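Local coordinates for protein lectin 2 (Agrocybe aegerita, PDB 4TQJ) that binds glycans that end in a non-reducing terminal N-acetylglucosamine, as a fungal lectin of beta-propeller fold, at residues Gly222-Ile225 against Gly226-Arg230; Gly332-Val335 against Ser336-Arg339. The protein carries 1 engineered substitution. One frame throughout, in Å; residues are numbered along the deposited sequence.

Contacts 1 and 2 are equivalent turns in two different FG-GAP-like repeats of a beta-propeller. Contact 1 comes first along the chain, in the loop from strand 210-213 to strand 230-233. Contact 2 lies in the loop from strand 321-324 to strand 339-343. Each loop leads from an outermost strand of one antiparallel sheet into the first strand of the next. The centres are about 20 Å apart, and the nearest atoms about 10 Å apart, so the two turns do not touch. Both use a Gly-Trp pair and a histidine that accepts a backbone N-H. The protein thus repeats one local design at separate inter-sheet connections.

Contact 1: Gly222-Ile225 against Gly226-Arg230; sequences GWKI and GDHPR
The guanidinium of R230 has CB of W223 over the centre of one face, 3.6 Å above its plane. At its edge lie CA of I225, the carbonyl O of H228 and a water. That same O of H228 lies in plane at the edge of the W223 indole. The H228 ring has CB of D227 over one face, and the backbone N of K224 in its plane at the edge. That N donates to ND1 of H228 at 3.0 Å, almost straight at 173°. The main chain replies: N of H228 donates to O of K224 at 3.1 Å. This pair closes the turn just before strand 230-233 in an FG-GAP-like repeat of the beta-propeller. The W223 side chain crosses H228 at about a right angle and R230 obliquely. Its CE3 is 3.6 Å from both CB of H228 and CD of R230. R230 bends at chi2 and chi3 (142° and -77°), which folds its chain back beside W223. There NE donates to O of H228 at 2.9 Å, and NH2 adds a weak second bond. NH2 also donates to the water, which can donate to O of W223. R230 NH1 bonds to O of F216, while W223 NE1 bonds to OD1 of N215. NZ of K224 and OD1 of D227 are 4.6 Å apart, beyond a salt bridge, and a second water links them.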
ATOM      1  N   GLY A 222      -4.704  42.432  -8.567  1.00 13.60           N
ATOM      2  CA  GLY A 222      -3.785  42.272  -9.687  1.00 13.92           C
ATOM      3  C   GLY A 222      -3.111  40.905  -9.786  1.00 15.57           C
ATOM      4  O   GLY A 222      -1.994  40.788 -10.280  1.00 15.85           O
ATOM      5  N   TRP A 223      -3.788  39.862  -9.313  1.00 15.83           N
ATOM      6  CA  TRP A 223      -3.235  38.504  -9.335  1.00 14.48           C
ATOM      7  C   TRP A 223      -3.243  37.896 -10.746  1.00 13.99           C
ATOM      8  O   TRP A 223      -4.308  37.670 -11.305  1.00 14.33           O
ATOM      9  CB  TRP A 223      -4.040  37.618  -8.368  1.00 13.77           C
ATOM     10  CG  TRP A 223      -3.831  38.039  -6.941  1.00 14.94           C
ATOM     11  CD1 TRP A 223      -4.430  39.093  -6.291  1.00 14.88           C
ATOM     12  CD2 TRP A 223      -2.926  37.452  -6.002  1.00 11.17           C
ATOM     13  NE1 TRP A 223      -3.953  39.183  -5.001  1.00 13.85           N
ATOM     14  CE2 TRP A 223      -3.024  38.191  -4.802  1.00 15.08           C
ATOM     15  CE3 TRP A 223      -2.041  36.370  -6.055  1.00 12.25           C
ATOM     16  CZ2 TRP A 223      -2.277  37.874  -3.660  1.00 14.14           C
ATOM     17  CZ3 TRP A 223      -1.292  36.060  -4.926  1.00 12.42           C
ATOM     18  CH2 TRP A 223      -1.411  36.816  -3.746  1.00 12.85           C
ATOM     19  N   LYS A 224      -2.068  37.614 -11.315  1.00 13.14           N
ATOM     20  CA  LYS A 224      -2.021  37.065 -12.673  1.00 16.09           C
ATOM     21  C   LYS A 224      -1.668  35.574 -12.738  1.00 17.30           C
ATOM     22  O   LYS A 224      -0.834  35.080 -11.969  1.00 13.98           O
ATOM     23  CB  LYS A 224      -1.057  37.851 -13.555  1.00 18.70           C
ATOM     24  CG  LYS A 224      -1.309  39.349 -13.621  1.00 22.64           C
ATOM     25  CD  LYS A 224      -0.251  39.956 -14.535  1.00 29.40           C
ATOM     26  CE  LYS A 224      -0.125  41.462 -14.368  1.00 40.67           C
ATOM     27  NZ  LYS A 224       1.044  41.990 -15.147  1.00 40.79           N
ATOM     28  N   ILE A 225      -2.300  34.874 -13.681  1.00 17.12           N
ATOM     29  CA  ILE A 225      -2.089  33.436 -13.852  1.00 17.33           C
ATOM     30  C   ILE A 225      -0.601  33.022 -13.915  1.00 20.56           C
ATOM     31  O   ILE A 225      -0.177  32.066 -13.265  1.00 21.21           O
ATOM     32  CB  ILE A 225      -2.881  32.887 -15.063  1.00 16.82           C
ATOM     33  CG1 ILE A 225      -4.379  32.934 -14.760  1.00 15.39           C
ATOM     34  CG2 ILE A 225      -2.466  31.448 -15.373  1.00 16.77           C
ATOM     35  CD1 ILE A 225      -4.770  32.056 -13.553  1.00 14.34           C
ATOM     36  N   GLY A 226       0.234  33.712 -14.662  1.00 14.88           N
ATOM     37  CA  GLY A 226       1.600  33.195 -14.652  1.00 29.18           C
ATOM     38  C   GLY A 226       2.266  33.379 -13.289  1.00 24.68           C
ATOM     39  O   GLY A 226       2.655  32.455 -12.540  1.00 22.48           O
ATOM     40  N   ASP A 227       2.292  34.646 -12.944  1.00 18.52           N
ATOM     41  CA  ASP A 227       3.283  35.237 -12.102  1.00 18.10           C
ATOM     42  C   ASP A 227       2.978  35.100 -10.620  1.00 18.54           C
ATOM     43  O   ASP A 227       3.881  35.223  -9.794  1.00 14.28           O
ATOM     44  CB  ASP A 227       3.320  36.705 -12.514  1.00 18.74           C
ATOM     45  CG  ASP A 227       3.325  36.868 -14.032  1.00 21.68           C
ATOM     46  OD1 ASP A 227       2.630  37.754 -14.563  1.00 23.96           O
ATOM     47  OD2 ASP A 227       4.035  36.093 -14.699  1.00 24.11           O
ATOM     48  N   HIS A 228       1.711  34.841 -10.303  1.00 15.04           N
ATOM     49  CA  HIS A 228       1.227  34.838  -8.924  1.00 13.67           C
ATOM     50  C   HIS A 228       0.401  33.601  -8.629  1.00 15.22           C
ATOM     51  O   HIS A 228      -0.837  33.658  -8.637  1.00 14.20           O
ATOM     52  CB  HIS A 228       0.382  36.075  -8.648  1.00 13.48           C
ATOM     53  CG  HIS A 228       1.055  37.356  -9.031  1.00 15.23           C
ATOM     54  ND1 HIS A 228       0.572  38.182 -10.023  1.00 14.74           N
ATOM     55  CD2 HIS A 228       2.184  37.943  -8.573  1.00 10.68           C
ATOM     56  CE1 HIS A 228       1.367  39.228 -10.151  1.00 16.71           C
ATOM     57  NE2 HIS A 228       2.359  39.106  -9.283  1.00 12.64           N
ATOM     58  N   PRO A 229       1.082  32.478  -8.370  1.00 15.09           N
ATOM     59  CA  PRO A 229       0.415  31.209  -8.054  1.00 13.64           C
ATOM     60  C   PRO A 229      -0.488  31.314  -6.823  1.00 15.28           C
ATOM     61  O   PRO A 229      -0.129  31.988  -5.861  1.00 14.20           O
ATOM     62  CB  PRO A 229       1.585  30.248  -7.788  1.00 16.49           C
ATOM     63  CG  PRO A 229       2.787  31.126  -7.568  1.00 16.42           C
ATOM     64  CD  PRO A 229       2.550  32.340  -8.402  1.00 14.28           C
ATOM     65  N   ARG A 230      -1.649  30.670  -6.876  1.00 13.06           N
ATOM     66  CA  ARG A 230      -2.566  30.624  -5.740  1.00 10.71           C
ATOM     67  C   ARG A 230      -2.938  29.187  -5.416  1.00 11.72           C
ATOM     68  O   ARG A 230      -3.071  28.348  -6.313  1.00 10.95           O
ATOM     69  CB  ARG A 230      -3.827  31.440  -6.014  1.00 10.72           C
ATOM     70  CG  ARG A 230      -3.625  32.947  -5.807  1.00 10.96           C
ATOM     71  CD  ARG A 230      -4.403  33.738  -6.857  1.00 12.23           C
ATOM     72  NE  ARG A 230      -3.717  33.716  -8.151  1.00 11.53           N
ATOM     73  CZ  ARG A 230      -4.285  34.031  -9.315  1.00 15.02           C
ATOM     74  NH1 ARG A 230      -5.570  34.388  -9.364  1.00 11.29           N
ATOM     75  NH2 ARG A 230      -3.572  33.977 -10.434  1.00 12.67           N
TER
HETATM   76  O   HOH W   1      -5.176  35.364 -12.444  1.00 13.77           O
HETATM   77  O   HOH W   2       3.216  40.168 -13.699  1.00 32.70           O

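Contact 2: Gly332-Val335 against Ser336-Arg339; sequences GWTV and SKHR
W333 and H338 cross at about a right angle. Their ring planes are 67° apart, and the rings meet obliquely. The touch is made by CE3 of the indole, 3.6 Å from CB of H338. ND1 of the imidazole faces the N-H of T334. The bond is 2.9 Å long from N of T334 to ND1 of H338, with the donor tilted 15° from the ring plane. ND1 therefore acts as the acceptor. The other ring nitrogen, NE2, is hydrogen-bonded to OE1 of E358, so the ring is held at both nitrogens and its rotation is fixed. CE1 lies 3.4 Å from O of G332, and CB of K337 sits over one ring face, offset toward the rim.

T334 and K337 lie side by side and point the same way. OG1 of T334 stands between its backbone N and carbonyl carbon (chi1 70°), which brings it 3.4 Å from CB of K337. The N-H of K337 makes two weak bonds, to OG1 and to O of T334. The same carbonyl O of T334 takes a firmer bond from N of H338, at 2.9 Å. The result is a compact turn closed by both main chain and side chain.

The turn ends the loop that runs from strand 321-324 and leads straight into strand 339-343 of the beta-propeller. W333 packs on F327 and on R340 of the strand that follows. R339 begins that strand and pairs by backbone with F356 of strand 352-356, while its NH1 is hydrogen-bonded to O of W389 and its NH2 to OG1 of T394.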
ATOM      1  N   GLY A 332      20.782  23.884 -12.786  1.00 14.66           N
ATOM      2  CA  GLY A 332      20.417  23.558 -14.153  1.00 14.69           C
ATOM      3  C   GLY A 332      18.999  23.056 -14.338  1.00 15.68           C
ATOM      4  O   GLY A 332      18.612  22.697 -15.442  1.00 17.66           O
ATOM      5  N   TRP A 333      18.218  23.025 -13.263  1.00 13.25           N
ATOM      6  CA  TRP A 333      16.836  22.559 -13.363  1.00 18.75           C
ATOM      7  C   TRP A 333      15.951  23.553 -14.120  1.00 16.98           C
ATOM      8  O   TRP A 333      16.023  24.755 -13.886  1.00 15.15           O
ATOM      9  CB  TRP A 333      16.276  22.261 -11.965  1.00 17.27           C
ATOM     10  CG  TRP A 333      16.952  21.075 -11.351  1.00 16.86           C
ATOM     11  CD1 TRP A 333      18.207  21.034 -10.830  1.00 14.87           C
ATOM     12  CD2 TRP A 333      16.416  19.753 -11.216  1.00 14.98           C
ATOM     13  NE1 TRP A 333      18.495  19.768 -10.375  1.00 18.11           N
ATOM     14  CE2 TRP A 333      17.410  18.962 -10.597  1.00 12.81           C
ATOM     15  CE3 TRP A 333      15.192  19.161 -11.554  1.00 17.02           C
ATOM     16  CZ2 TRP A 333      17.223  17.611 -10.314  1.00 14.97           C
ATOM     17  CZ3 TRP A 333      15.005  17.808 -11.266  1.00 15.10           C
ATOM     18  CH2 TRP A 333      16.013  17.053 -10.647  1.00 16.05           C
ATOM     19  N   THR A 334      15.126  23.048 -15.035  1.00 14.89           N
ATOM     20  CA  THR A 334      14.250  23.912 -15.815  1.00 18.21           C
ATOM     21  C   THR A 334      12.824  23.408 -15.798  1.00 21.12           C
ATOM     22  O   THR A 334      12.564  22.196 -15.772  1.00 21.45           O
ATOM     23  CB  THR A 334      14.674  24.010 -17.297  1.00 19.89           C
ATOM     24  OG1 THR A 334      14.420  22.759 -17.951  1.00 24.31           O
ATOM     25  CG2 THR A 334      16.140  24.361 -17.416  1.00 24.86           C
ATOM     26  N   VAL A 335      11.897  24.352 -15.824  1.00 21.41           N
ATOM     27  CA  VAL A 335      10.480  24.032 -15.824  1.00 24.46           C
ATOM     28  C   VAL A 335      10.081  23.301 -17.109  1.00 27.05           C
ATOM     29  O   VAL A 335       9.174  22.469 -17.099  1.00 26.69           O
ATOM     30  CB  VAL A 335       9.640  25.316 -15.655  1.00 25.26           C
ATOM     31  CG1 VAL A 335       8.170  24.986 -15.586  1.00 26.15           C
ATOM     32  CG2 VAL A 335      10.076  26.078 -14.396  1.00 22.00           C
ATOM     33  N   SER A 336      10.767  23.602 -18.210  1.00 22.83           N
ATOM     34  CA  SER A 336      10.403  23.033 -19.513  1.00 24.82           C
ATOM     35  C   SER A 336      10.847  21.586 -19.738  1.00 25.27           C
ATOM     36  O   SER A 336      10.324  20.917 -20.631  1.00 29.12           O
ATOM     37  CB  SER A 336      10.950  23.892 -20.641  1.00 27.59           C
ATOM     38  OG  SER A 336      12.360  23.938 -20.571  1.00 33.47           O
ATOM     39  N   LYS A 337      11.799  21.100 -18.944  1.00 21.11           N
ATOM     40  CA  LYS A 337      12.343  19.762 -19.148  1.00 18.34           C
ATOM     41  C   LYS A 337      12.207  18.852 -17.951  1.00 23.54           C
ATOM     42  O   LYS A 337      12.135  17.629 -18.089  1.00 22.84           O
ATOM     43  CB  LYS A 337      13.825  19.833 -19.516  1.00 18.93           C
ATOM     44  CG  LYS A 337      14.110  20.418 -20.871  1.00 18.21           C
ATOM     45  CD  LYS A 337      15.568  20.203 -21.246  1.00 26.89           C
ATOM     46  CE  LYS A 337      15.824  20.692 -22.660  1.00 34.97           C
ATOM     47  NZ  LYS A 337      15.327  22.088 -22.886  1.00 39.95           N
ATOM     48  N   HIS A 338      12.211  19.441 -16.764  1.00 21.44           N
ATOM     49  CA  HIS A 338      12.327  18.635 -15.560  1.00 21.68           C
ATOM     50  C   HIS A 338      11.056  18.706 -14.723  1.00 19.41           C
ATOM     51  O   HIS A 338      10.273  19.659 -14.828  1.00 23.61           O
ATOM     52  CB  HIS A 338      13.576  19.035 -14.764  1.00 21.35           C
ATOM     53  CG  HIS A 338      14.811  19.146 -15.608  1.00 22.71           C
ATOM     54  ND1 HIS A 338      15.587  20.285 -15.651  1.00 19.65           N
ATOM     55  CD2 HIS A 338      15.400  18.260 -16.445  1.00 22.79           C
ATOM     56  CE1 HIS A 338      16.598  20.096 -16.481  1.00 20.86           C
ATOM     57  NE2 HIS A 338      16.507  18.877 -16.979  1.00 22.15           N
ATOM     58  N   ARG A 339      10.832  17.672 -13.923  1.00 21.65           N
ATOM     59  CA  ARG A 339       9.633  17.602 -13.107  1.00 16.75           C
ATOM     60  C   ARG A 339      10.034  17.564 -11.647  1.00 16.44           C
ATOM     61  O   ARG A 339      10.867  16.757 -11.253  1.00 17.38           O
ATOM     62  CB  ARG A 339       8.818  16.363 -13.467  1.00 20.95           C
ATOM     63  CG  ARG A 339       8.098  16.451 -14.805  1.00 19.92           C
ATOM     64  CD  ARG A 339       7.251  15.204 -15.058  1.00 21.53           C
ATOM     65  NE  ARG A 339       6.451  15.319 -16.281  1.00 24.17           N
ATOM     66  CZ  ARG A 339       6.837  14.884 -17.479  1.00 19.49           C
ATOM     67  NH1 ARG A 339       8.011  14.296 -17.621  1.00 20.55           N
ATOM     68  NH2 ARG A 339       6.044  15.031 -18.536  1.00 21.84           N
TER